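Local coordinates for outer membrane protein YopM (PDB 1JL5), which acts as a secreted leucine-rich-repeat effector of Yersinia pestis that probably alters host cell physiology and promotes bacterial survival in host tissues, at residues T37-A42 and L89-E94; N41-W46 and S63-C68; N49-P52 and Q57-M60. All coordinates share one frame; numbering follows the deposited sequence.

In the fold
From the N terminus, helix 36-48 runs first, a loop follows, and helix 58-71 returns almost antiparallel before the chain enters strand 75-77 and the leucine-rich repeats. Contact 3 (49-52 with 57-60) closes the short loop between the two helices. Contact 2 (41-46 with 63-68) joins the helices face to face and encloses contact 3. Contact 1 (37-42 with 89-94) starts from the same helix and encloses contact 3 too, closing a longer loop onto the linker before strand 95-97. Contacts 1 and 2 share Asn41 and Ala42, with centres 7 Å apart; contacts 2 and 3 meet where Arg58 NH1 reaches Trp46 O. Contacts 2 and 3 hold the hairpin together; contact 1 ties it to the solenoid's start.

Contact 1: T37-A42 and L89-E94; sequences TEYYNA and LPPHLE
Tyr39 and Pro91 carry most of this contact, the phenol reaching out from helix 36-48 to lie obliquely across the pyrrolidine ring. The end of the phenol does the touching: Tyr39 CZ is 3.3 Å from Pro91 CD, and Tyr39 OH is 3.2 Å from Pro91 CB. Beside them Tyr39 CE1 passes 3.6 Å from Leu89 O, again at a slant to the ring plane. The tyrosine's first torsion (chi1 -80°) sets CG opposite its own carbonyl carbon, and its CB bond already points toward 89-94, which brings the phenol to the linker although the backbones stay apart, with Tyr39 CA 7.5 Å from Pro90 CA. Pro91 occupies the second position of a type I turn from Pro90 to Leu93, whose closing bond, Leu93 N to Pro90 O, is weak at 3.3 Å. Leu69 of helix 58-71 touches both Tyr39 and Pro91, so the second helix shares in the packing, and Trp43 meets the tyrosine ring with planes about 35° apart. No hydrogen bond crosses between the two segments. Their 125 Å² of shared buried surface therefore implies attachment by van der Waals fit, with the phenol oxygen set against proline carbons.

Contact 2: N41-W46 and S63-C68; sequences NAWSEW and SRLRDC
Leu65 sits against the indole of Trp43, its CB over one face of the six-membered ring. The distance from Leu65 CB to that ring's centroid is 3.5 Å, and the approach is only 11° off the ring normal, which meets the geometry of a CH-pi contact. The leucine then spreads along the indole: Leu65 CD1 lies 3.8 Å from Trp43 CG, while its other methyl, CD2, lies by the CE2-CZ2 side of the indole. The far rim of the indole meets main chain, with Trp43 CZ3 3.3 Å from Leu65 O, and Arg66 CG comes alongside Trp43 CE3 at 3.8 Å. Trp46 adds a looser touch, CZ3 to Leu65 CD1 at 4.1 Å, the two side chains crossing at about a right angle; with chi1 at 167°, its CG lies opposite the backbone N, and the indole is carried to the leucine methyl.

No direct hydrogen bond joins 41-46 to 63-68, but one water bridges them, donating to Ser44 OG at 2.8 Å and accepting from Arg66 NH1 at 2.8 Å. Farther out, Tyr40 offers its ring to Arg66 in a cation-pi contact. The indole nitrogens are fixed from the linker: Trp43 NE1 bonds to Glu88 O and Trp46 NE1 to Ser85 OG, while Pro87 packs on Trp43, Trp46 and Leu65. Leu65 also touches Leu76 of strand 75-77. With local axes 10.1 Å apart and directed 171° from each other, the helices form the antiparallel hairpin that covers the N-terminal end of this leucine-rich-repeat solenoid.

Contact 3: N49-P52 and Q57-M60; sequences NAPP and QREM
The connection between the two helices of the N-terminal hairpin is braced here by Arg58, directly after the N-cap residue Gln57 in the first turn of helix 58-71, lying against Ala50 and Pro51 of the preceding loop. From Arg58 the chain runs extended between CG and NE, with chi3 at 172°, and this carries the guanidinium across to the loop. Ala50 CB packs on Arg58 CD at 3.3 Å, and Ala50 CA stands 3.3 Å above the guanidinium plane, displaced toward its rim. Pro51 comes over the same face with its side chain nearly perpendicular to the arginine, Pro51 CD being 3.4 Å from Arg58 NH2. The backbone of Asn49 closes the row, its C 3.6 Å from Arg58 NH1.

None of these is a hydrogen bond; the arginine's polar atoms find their partners beyond the two segments. NH1 bonds to Trp46 O, NE forms a salt bridge with Glu56, and NH2 has a weak bond to Ser84 OG. The indole of Trp46 makes a cation-pi contact from the opposite side of the guanidinium plane, which is thus sandwiched between loop and helix and restricted in its rotation. Arg58 accordingly joins the C-terminal half of helix 36-48, the interhelical loop and the start of helix 58-71, and its bond to Ser84 reaches the linker that follows strand 75-77.

Contact 1: T37-A42 and L89-E94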
loop_
_atom_site.group_PDB
_atom_site.type_symbol
_atom_site.label_atom_id
_atom_site.label_comp_id
_atom_site.label_asym_id
_atom_site.label_seq_id
_atom_site.Cartn_x
_atom_site.Cartn_y
_atom_site.Cartn_z
ATOM N N THR A 37 -45.122 17.900 -27.077
ATOM C CA THR A 37 -44.434 17.912 -28.355
ATOM C C THR A 37 -43.316 18.931 -28.372
ATOM O O THR A 37 -42.224 18.650 -28.854
ATOM C CB THR A 37 -45.413 18.198 -29.497
ATOM O OG1 THR A 37 -46.346 17.118 -29.581
ATOM C CG2 THR A 37 -44.679 18.323 -30.814
ATOM N N GLU A 38 -43.585 20.119 -27.849
ATOM C CA GLU A 38 -42.552 21.133 -27.811
ATOM C C GLU A 38 -41.400 20.638 -26.944
ATOM O O GLU A 38 -40.239 20.815 -27.291
ATOM C CB GLU A 38 -43.113 22.443 -27.268
ATOM C CG GLU A 38 -44.085 23.102 -28.226
ATOM C CD GLU A 38 -44.581 24.431 -27.720
ATOM O OE1 GLU A 38 -45.239 24.452 -26.667
ATOM O OE2 GLU A 38 -44.310 25.455 -28.379
ATOM N N TYR A 39 -41.716 20.009 -25.819
ATOM C CA TYR A 39 -40.657 19.487 -24.962
ATOM C C TYR A 39 -39.932 18.369 -25.682
ATOM O O TYR A 39 -38.705 18.368 -25.761
ATOM C CB TYR A 39 -41.225 18.965 -23.644
ATOM C CG TYR A 39 -41.498 20.066 -22.663
ATOM C CD1 TYR A 39 -40.455 20.833 -22.149
ATOM C CD2 TYR A 39 -42.797 20.373 -22.273
ATOM C CE1 TYR A 39 -40.701 21.878 -21.275
ATOM C CE2 TYR A 39 -43.052 21.415 -21.398
ATOM C CZ TYR A 39 -42.000 22.163 -20.904
ATOM O OH TYR A 39 -42.248 23.194 -20.033
ATOM N N TYR A 40 -40.699 17.427 -26.219
ATOM C CA TYR A 40 -40.121 16.305 -26.939
ATOM C C TYR A 40 -39.177 16.785 -28.012
ATOM O O TYR A 40 -38.056 16.302 -28.136
ATOM C CB TYR A 40 -41.196 15.478 -27.631
ATOM C CG TYR A 40 -42.186 14.809 -26.727
ATOM C CD1 TYR A 40 -41.911 14.595 -25.375
ATOM C CD2 TYR A 40 -43.386 14.327 -27.241
ATOM C CE1 TYR A 40 -42.812 13.914 -24.565
ATOM C CE2 TYR A 40 -44.283 13.650 -26.448
ATOM C CZ TYR A 40 -43.996 13.444 -25.115
ATOM O OH TYR A 40 -44.899 12.750 -24.352
ATOM N N ASN A 41 -39.652 17.734 -28.803
ATOM C CA ASN A 41 -38.863 18.260 -29.895
ATOM C C ASN A 41 -37.691 19.057 -29.385
ATOM O O ASN A 41 -36.607 18.999 -29.950
ATOM C CB ASN A 41 -39.749 19.100 -30.807
ATOM C CG ASN A 41 -40.777 18.260 -31.527
ATOM O OD1 ASN A 41 -40.922 17.076 -31.234
ATOM N ND2 ASN A 41 -41.493 18.859 -32.466
ATOM N N ALA A 42 -37.905 19.808 -28.316
ATOM C CA ALA A 42 -36.817 20.586 -27.749
ATOM C C ALA A 42 -35.778 19.568 -27.294
ATOM O O ALA A 42 -34.581 19.731 -27.521
ATOM C CB ALA A 42 -37.313 21.405 -26.565
ATOM N N LEU A 89 -36.119 21.743 -18.800
ATOM C CA LEU A 89 -36.605 20.689 -17.922
ATOM C C LEU A 89 -38.114 20.563 -17.919
ATOM O O LEU A 89 -38.823 21.510 -18.255
ATOM C CB LEU A 89 -36.137 20.966 -16.496
ATOM C CG LEU A 89 -34.626 21.110 -16.314
ATOM C CD1 LEU A 89 -34.328 21.620 -14.919
ATOM C CD2 LEU A 89 -33.955 19.766 -16.567
ATOM N N PRO A 90 -38.628 19.377 -17.564
ATOM C CA PRO A 90 -40.083 19.251 -17.537
ATOM C C PRO A 90 -40.547 20.428 -16.680
ATOM O O PRO A 90 -39.918 20.755 -15.675
ATOM C CB PRO A 90 -40.288 17.898 -16.876
ATOM C CG PRO A 90 -39.148 17.105 -17.463
ATOM C CD PRO A 90 -37.980 18.073 -17.340
ATOM N N PRO A 91 -41.646 21.084 -17.077
ATOM C CA PRO A 91 -42.228 22.246 -16.397
ATOM C C PRO A 91 -42.427 22.233 -14.883
ATOM O O PRO A 91 -42.139 23.224 -14.208
ATOM C CB PRO A 91 -43.543 22.456 -17.147
ATOM C CG PRO A 91 -43.911 21.067 -17.568
ATOM C CD PRO A 91 -42.591 20.540 -18.068
ATOM N N HIS A 92 -42.913 21.132 -14.331
ATOM C CA HIS A 92 -43.162 21.116 -12.898
ATOM C C HIS A 92 -42.246 20.193 -12.130
ATOM O O HIS A 92 -42.626 19.610 -11.115
ATOM C CB HIS A 92 -44.628 20.771 -12.651
ATOM C CG HIS A 92 -45.570 21.639 -13.425
ATOM N ND1 HIS A 92 -46.062 21.283 -14.661
ATOM C CD2 HIS A 92 -46.025 22.892 -13.185
ATOM C CE1 HIS A 92 -46.777 22.279 -15.152
ATOM N NE2 HIS A 92 -46.769 23.268 -14.275
ATOM N N LEU A 93 -41.023 20.080 -12.627
ATOM C CA LEU A 93 -40.037 19.238 -11.993
ATOM C C LEU A 93 -39.803 19.772 -10.591
ATOM O O LEU A 93 -39.628 20.972 -10.385
ATOM C CB LEU A 93 -38.736 19.264 -12.791
ATOM C CG LEU A 93 -37.723 18.189 -12.412
ATOM C CD1 LEU A 93 -38.324 16.818 -12.676
ATOM C CD2 LEU A 93 -36.448 18.385 -13.217
ATOM N N GLU A 94 -39.827 18.876 -9.620
ATOM C CA GLU A 94 -39.594 19.269 -8.246
ATOM C C GLU A 94 -38.196 18.831 -7.856
ATOM O O GLU A 94 -37.548 19.447 -7.015
ATOM C CB GLU A 94 -40.638 18.631 -7.337
ATOM C CG GLU A 94 -41.949 19.401 -7.323
ATOM C CD GLU A 94 -43.015 18.714 -6.507
ATOM O OE1 GLU A 94 -42.700 18.267 -5.384
ATOM O OE2 GLU A 94 -44.164 18.626 -6.985
#

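Contact 2: N41-W46 and S63-C68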
loop_
_atom_site.group_PDB
_atom_site.type_symbol
_atom_site.label_atom_id
_atom_site.label_comp_id
_atom_site.label_asym_id
_atom_site.label_seq_id
_atom_site.Cartn_x
_atom_site.Cartn_y
_atom_site.Cartn_z
ATOM N N ASN A 41 -39.652 17.734 -28.803
ATOM C CA ASN A 41 -38.863 18.260 -29.895
ATOM C C ASN A 41 -37.691 19.057 -29.385
ATOM O O ASN A 41 -36.607 18.999 -29.950
ATOM C CB ASN A 41 -39.749 19.100 -30.807
ATOM C CG ASN A 41 -40.777 18.260 -31.527
ATOM O OD1 ASN A 41 -40.922 17.076 -31.234
ATOM N ND2 ASN A 41 -41.493 18.859 -32.466
ATOM N N ALA A 42 -37.905 19.808 -28.316
ATOM C CA ALA A 42 -36.817 20.586 -27.749
ATOM C C ALA A 42 -35.778 19.568 -27.294
ATOM O O ALA A 42 -34.581 19.731 -27.521
ATOM C CB ALA A 42 -37.313 21.405 -26.565
ATOM N N TRP A 43 -36.258 18.492 -26.686
ATOM C CA TRP A 43 -35.376 17.453 -26.187
ATOM C C TRP A 43 -34.695 16.667 -27.290
ATOM O O TRP A 43 -33.516 16.334 -27.180
ATOM C CB TRP A 43 -36.151 16.521 -25.263
ATOM C CG TRP A 43 -36.658 17.249 -24.068
ATOM C CD1 TRP A 43 -36.141 18.394 -23.537
ATOM C CD2 TRP A 43 -37.751 16.874 -23.229
ATOM N NE1 TRP A 43 -36.843 18.755 -22.419
ATOM C CE2 TRP A 43 -37.837 17.840 -22.204
ATOM C CE3 TRP A 43 -38.664 15.817 -23.238
ATOM C CZ2 TRP A 43 -38.803 17.779 -21.198
ATOM C CZ3 TRP A 43 -39.624 15.756 -22.238
ATOM C CH2 TRP A 43 -39.685 16.732 -21.232
ATOM N N SER A 44 -35.429 16.373 -28.356
ATOM C CA SER A 44 -34.845 15.640 -29.463
ATOM C C SER A 44 -33.816 16.518 -30.144
ATOM O O SER A 44 -32.803 16.028 -30.629
ATOM C CB SER A 44 -35.927 15.215 -30.448
ATOM O OG SER A 44 -36.753 14.236 -29.838
ATOM N N GLU A 45 -34.074 17.820 -30.172
ATOM C CA GLU A 45 -33.142 18.752 -30.792
ATOM C C GLU A 45 -31.884 18.745 -29.934
ATOM O O GLU A 45 -30.761 18.673 -30.435
ATOM C CB GLU A 45 -33.746 20.153 -30.832
ATOM C CG GLU A 45 -32.892 21.190 -31.545
ATOM C CD GLU A 45 -32.453 20.737 -32.930
ATOM O OE1 GLU A 45 -33.245 20.059 -33.623
ATOM O OE2 GLU A 45 -31.315 21.072 -33.330
ATOM N N TRP A 46 -32.090 18.825 -28.628
ATOM C CA TRP A 46 -30.989 18.811 -27.687
ATOM C C TRP A 46 -30.246 17.495 -27.877
ATOM O O TRP A 46 -29.021 17.462 -27.937
ATOM C CB TRP A 46 -31.530 18.909 -26.268
ATOM C CG TRP A 46 -30.523 18.590 -25.234
ATOM C CD1 TRP A 46 -29.502 19.387 -24.803
ATOM C CD2 TRP A 46 -30.429 17.377 -24.494
ATOM N NE1 TRP A 46 -28.779 18.742 -23.837
ATOM C CE2 TRP A 46 -29.324 17.502 -23.628
ATOM C CE3 TRP A 46 -31.173 16.188 -24.480
ATOM C CZ2 TRP A 46 -28.946 16.488 -22.750
ATOM C CZ3 TRP A 46 -30.797 15.178 -23.604
ATOM C CH2 TRP A 46 -29.691 15.335 -22.754
ATOM N N SER A 63 -35.262 10.196 -23.032
ATOM C CA SER A 63 -36.190 9.172 -22.596
ATOM C C SER A 63 -36.636 9.474 -21.169
ATOM O O SER A 63 -37.815 9.363 -20.841
ATOM C CB SER A 63 -35.521 7.802 -22.653
ATOM O OG SER A 63 -36.399 6.805 -22.169
ATOM N N ARG A 64 -35.683 9.862 -20.324
ATOM C CA ARG A 64 -35.980 10.185 -18.931
ATOM C C ARG A 64 -36.834 11.443 -18.913
ATOM O O ARG A 64 -37.824 11.532 -18.192
ATOM C CB ARG A 64 -34.689 10.454 -18.152
ATOM C CG ARG A 64 -33.641 9.348 -18.203
ATOM C CD ARG A 64 -33.962 8.212 -17.260
ATOM N NE ARG A 64 -32.931 7.176 -17.295
ATOM C CZ ARG A 64 -31.690 7.327 -16.841
ATOM N NH1 ARG A 64 -31.307 8.478 -16.303
ATOM N NH2 ARG A 64 -30.824 6.325 -16.935
ATOM N N LEU A 65 -36.429 12.420 -19.713
ATOM C CA LEU A 65 -37.145 13.683 -19.800
ATOM C C LEU A 65 -38.593 13.447 -20.190
ATOM O O LEU A 65 -39.515 13.940 -19.541
ATOM C CB LEU A 65 -36.473 14.583 -20.832
ATOM C CG LEU A 65 -35.160 15.207 -20.369
ATOM C CD1 LEU A 65 -34.348 15.664 -21.562
ATOM C CD2 LEU A 65 -35.472 16.365 -19.430
ATOM N N ARG A 66 -38.781 12.685 -21.257
ATOM C CA ARG A 66 -40.112 12.383 -21.752
ATOM C C ARG A 66 -40.921 11.663 -20.693
ATOM O O ARG A 66 -42.042 12.063 -20.377
ATOM C CB ARG A 66 -40.018 11.522 -23.008
ATOM C CG ARG A 66 -39.263 12.178 -24.142
ATOM C CD ARG A 66 -39.243 11.263 -25.338
ATOM N NE ARG A 66 -40.603 10.959 -25.765
ATOM C CZ ARG A 66 -41.146 11.406 -26.891
ATOM N NH1 ARG A 66 -40.444 12.175 -27.712
ATOM N NH2 ARG A 66 -42.395 11.086 -27.187
ATOM N N ASP A 67 -40.351 10.596 -20.143
ATOM C CA ASP A 67 -41.042 9.833 -19.122
ATOM C C ASP A 67 -41.428 10.761 -17.984
ATOM O O ASP A 67 -42.547 10.716 -17.476
ATOM C CB ASP A 67 -40.155 8.713 -18.591
ATOM C CG ASP A 67 -40.912 7.770 -17.688
ATOM O OD1 ASP A 67 -41.886 7.158 -18.174
ATOM O OD2 ASP A 67 -40.545 7.646 -16.499
ATOM N N CYS A 68 -40.493 11.614 -17.594
ATOM C CA CYS A 68 -40.749 12.553 -16.522
ATOM C C CYS A 68 -41.907 13.459 -16.900
ATOM O O CYS A 68 -42.842 13.655 -16.125
ATOM C CB CYS A 68 -39.513 13.398 -16.254
ATOM S SG CYS A 68 -39.808 14.647 -15.017
HETATM O O HOH W 1 -38.201 13.827 -27.471
#

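Contact 3: N49-P52 and Q57-M60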
loop_
_atom_site.group_PDB
_atom_site.type_symbol
_atom_site.label_atom_id
_atom_site.label_comp_id
_atom_site.label_asym_id
_atom_site.label_seq_id
_atom_site.Cartn_x
_atom_site.Cartn_y
_atom_site.Cartn_z
ATOM N N ASN A 49 -28.092 17.490 -30.758
ATOM C CA ASN A 49 -26.959 18.382 -30.580
ATOM C C ASN A 49 -25.899 17.771 -29.700
ATOM O O ASN A 49 -24.908 18.417 -29.369
ATOM C CB ASN A 49 -27.403 19.712 -29.983
ATOM C CG ASN A 49 -28.316 20.473 -30.902
ATOM O OD1 ASN A 49 -28.296 20.271 -32.115
ATOM N ND2 ASN A 49 -29.116 21.368 -30.336
ATOM N N ALA A 50 -26.116 16.524 -29.305
ATOM C CA ALA A 50 -25.144 15.847 -28.473
ATOM C C ALA A 50 -23.809 15.908 -29.192
ATOM O O ALA A 50 -23.690 15.456 -30.332
ATOM C CB ALA A 50 -25.547 14.414 -28.270
ATOM N N PRO A 51 -22.788 16.493 -28.550
ATOM C CA PRO A 51 -21.483 16.566 -29.208
ATOM C C PRO A 51 -21.124 15.159 -29.663
ATOM O O PRO A 51 -21.055 14.237 -28.854
ATOM C CB PRO A 51 -20.574 17.071 -28.097
ATOM C CG PRO A 51 -21.493 17.966 -27.316
ATOM C CD PRO A 51 -22.748 17.132 -27.224
ATOM N N PRO A 52 -20.911 14.971 -30.970
ATOM C CA PRO A 52 -20.569 13.640 -31.468
ATOM C C PRO A 52 -19.341 13.044 -30.785
ATOM O O PRO A 52 -18.336 13.726 -30.584
ATOM C CB PRO A 52 -20.364 13.875 -32.964
ATOM C CG PRO A 52 -19.886 15.294 -33.020
ATOM C CD PRO A 52 -20.797 15.982 -32.036
ATOM N N GLN A 57 -25.286 10.536 -23.245
ATOM C CA GLN A 57 -26.425 9.661 -23.415
ATOM C C GLN A 57 -27.696 10.487 -23.399
ATOM O O GLN A 57 -28.558 10.338 -22.539
ATOM C CB GLN A 57 -26.411 8.617 -22.307
ATOM C CG GLN A 57 -25.137 7.798 -22.363
ATOM C CD GLN A 57 -24.980 6.879 -21.187
ATOM O OE1 GLN A 57 -24.868 7.325 -20.049
ATOM N NE2 GLN A 57 -24.965 5.579 -21.452
ATOM N N ARG A 58 -27.794 11.379 -24.374
ATOM C CA ARG A 58 -28.947 12.243 -24.473
ATOM C C ARG A 58 -30.192 11.453 -24.811
ATOM O O ARG A 58 -31.286 11.817 -24.397
ATOM C CB ARG A 58 -28.685 13.325 -25.505
ATOM C CG ARG A 58 -27.458 14.116 -25.152
ATOM C CD ARG A 58 -27.470 15.480 -25.767
ATOM N NE ARG A 58 -26.367 16.276 -25.249
ATOM C CZ ARG A 58 -26.176 17.555 -25.543
ATOM N NH1 ARG A 58 -27.020 18.178 -26.353
ATOM N NH2 ARG A 58 -25.141 18.208 -25.030
ATOM N N GLU A 59 -30.033 10.360 -25.546
ATOM C CA GLU A 59 -31.195 9.559 -25.888
ATOM C C GLU A 59 -31.846 9.077 -24.606
ATOM O O GLU A 59 -33.059 9.183 -24.436
ATOM C CB GLU A 59 -30.806 8.358 -26.741
ATOM C CG GLU A 59 -31.989 7.457 -27.040
ATOM C CD GLU A 59 -31.650 6.386 -28.043
ATOM O OE1 GLU A 59 -31.071 6.734 -29.089
ATOM O OE2 GLU A 59 -31.965 5.200 -27.798
ATOM N N MET A 60 -31.030 8.549 -23.700
ATOM C CA MET A 60 -31.542 8.071 -22.427
ATOM C C MET A 60 -32.105 9.261 -21.670
ATOM O O MET A 60 -33.170 9.178 -21.061
ATOM C CB MET A 60 -30.428 7.426 -21.606
ATOM C CG MET A 60 -30.876 6.978 -20.219
ATOM S SD MET A 60 -32.049 5.607 -20.264
ATOM C CE MET A 60 -33.616 6.454 -20.162
#